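PDB 1Q1R: putidaredoxin reductase from Pseudomonas putida, which probably uses its bound FAD to pass electrons from a nicotinamide nucleotide to putidaredoxin, the redox partner of the cytochrome P450cam monooxygenase. Local coordinates for residues A181-L185 with I208-T212. Residues are numbered along the deposited sequence; the frame is centred on the assembly and turned at random.
Sequences AARVL and IRTGT
T210 sets its side chain against the backbone of the 181-185 loop, where packing is tightest: CB of T210 lies 3.4 Å from O of A181. Because A181 and A182 turn their CB atoms away, the threonine meets the main chain of A181 to R183, while V184 CG1 approaches its CG2 methyl at 4.3 Å. Beside it G211 N donates to A181 O at 2.8 Å; the N-H...O angle of 152° marks a fairly straight bond, yet the donor stands above the carbonyl plane. With OG1 between backbone N and carbonyl carbon (chi1 53°), T210 brings this hydroxyl 3.3 Å from A182 O, a weak hydrogen bond at best. The contact lies beside outermost strand 207-209 of a parallel five-stranded sheet in the glutathione reductase fold, joining the loop after strand 174-178 to the residues that follow on from strand 207-209; R209 and T212 both bond through their backbones to D179. An alanine here removes OG1 and CG2, which is likely to open a gap beside R183 CA and V184 and would probably cost A182 O a possible weak donor. CG1 of V184 and CG2 of I208, both residues buried, make an ordinary apolar contact at 4.1 Å, the side chains crossing at about a right angle. A182 and G211, by contrast, form the looser, solvent side, where the CA atoms are 4.8 Å apart. R183 turns its CB away, and NH1 is hydrogen-bonded to S194 OG and T189 O.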
loop_
_atom_site.group_PDB
_atom_site.type_symbol
_atom_site.label_atom_id
_atom_site.label_comp_id
_atom_site.label_asym_id
_atom_site.label_seq_id
_atom_site.Cartn_x
_atom_site.Cartn_y
_atom_site.Cartn_z
ATOM N N ALA A 181 7.408 15.167 10.206
ATOM C CA ALA A 181 6.195 15.436 10.973
ATOM C C ALA A 181 6.475 15.422 12.472
ATOM O O ALA A 181 7.462 14.838 12.924
ATOM C CB ALA A 181 5.127 14.407 10.633
ATOM N N ALA A 182 5.593 16.061 13.239
ATOM C CA ALA A 182 5.734 16.140 14.691
ATOM C C ALA A 182 5.580 14.787 15.380
ATOM O O ALA A 182 6.066 14.586 16.495
ATOM C CB ALA A 182 4.720 17.127 15.251
ATOM N N ARG A 183 4.896 13.863 14.716
ATOM C CA ARG A 183 4.685 12.524 15.255
ATOM C C ARG A 183 4.519 11.560 14.088
ATOM O O ARG A 183 3.988 11.933 13.043
ATOM C CB ARG A 183 3.444 12.500 16.158
ATOM C CG ARG A 183 2.157 12.975 15.492
ATOM C CD ARG A 183 1.040 13.153 16.527
ATOM N NE ARG A 183 -0.211 13.621 15.928
ATOM C CZ ARG A 183 -1.044 12.857 15.223
ATOM N NH1 ARG A 183 -0.770 11.573 15.024
ATOM N NH2 ARG A 183 -2.152 13.380 14.714
ATOM N N VAL A 184 4.981 10.326 14.254
ATOM C CA VAL A 184 4.871 9.350 13.176
ATOM C C VAL A 184 3.412 9.063 12.846
ATOM O O VAL A 184 2.548 9.099 13.724
ATOM C CB VAL A 184 5.568 8.014 13.541
ATOM C CG1 VAL A 184 7.046 8.255 13.814
ATOM C CG2 VAL A 184 4.900 7.386 14.747
ATOM N N LEU A 185 3.141 8.792 11.573
ATOM C CA LEU A 185 1.787 8.478 11.136
ATOM C C LEU A 185 0.818 9.594 11.508
ATOM O O LEU A 185 -0.370 9.350 11.715
ATOM C CB LEU A 185 1.334 7.164 11.786
ATOM C CG LEU A 185 2.165 5.927 11.428
ATOM C CD1 LEU A 185 1.832 4.774 12.361
ATOM C CD2 LEU A 185 1.900 5.552 9.982
ATOM N N ILE A 208 13.867 7.203 17.392
ATOM C CA ILE A 208 12.969 7.950 16.517
ATOM C C ILE A 208 13.123 9.453 16.714
ATOM O O ILE A 208 13.010 9.957 17.832
ATOM C CB ILE A 208 11.497 7.562 16.786
ATOM C CG1 ILE A 208 11.276 6.097 16.401
ATOM C CG2 ILE A 208 10.556 8.478 16.011
ATOM C CD1 ILE A 208 9.889 5.583 16.691
ATOM N N ARG A 209 13.380 10.162 15.620
ATOM C CA ARG A 209 13.540 11.610 15.669
ATOM C C ARG A 209 12.494 12.286 14.801
ATOM O O ARG A 209 12.604 12.314 13.576
ATOM C CB ARG A 209 14.946 12.004 15.207
ATOM C CG ARG A 209 16.027 11.256 15.963
ATOM C CD ARG A 209 17.369 11.953 15.925
ATOM N NE ARG A 209 18.308 11.275 16.816
ATOM C CZ ARG A 209 19.421 11.822 17.293
ATOM N NH1 ARG A 209 19.743 13.068 16.969
ATOM N NH2 ARG A 209 20.210 11.122 18.100
ATOM N N THR A 210 11.468 12.824 15.449
ATOM C CA THR A 210 10.393 13.503 14.744
ATOM C C THR A 210 10.743 14.974 14.556
ATOM O O THR A 210 11.664 15.483 15.188
ATOM C CB THR A 210 9.072 13.387 15.521
ATOM O OG1 THR A 210 9.273 13.824 16.869
ATOM C CG2 THR A 210 8.586 11.944 15.527
ATOM N N GLY A 211 10.008 15.654 13.685
ATOM C CA GLY A 211 10.289 17.054 13.439
ATOM C C GLY A 211 11.726 17.227 12.982
ATOM O O GLY A 211 12.359 18.254 13.243
ATOM N N THR A 212 12.247 16.211 12.298
ATOM C CA THR A 212 13.618 16.247 11.806
ATOM C C THR A 212 13.641 16.274 10.287
ATOM O O THR A 212 12.911 15.532 9.632
ATOM C CB THR A 212 14.421 15.024 12.290
ATOM O OG1 THR A 212 14.496 15.036 13.722
ATOM C CG2 THR A 212 15.826 15.051 11.713
#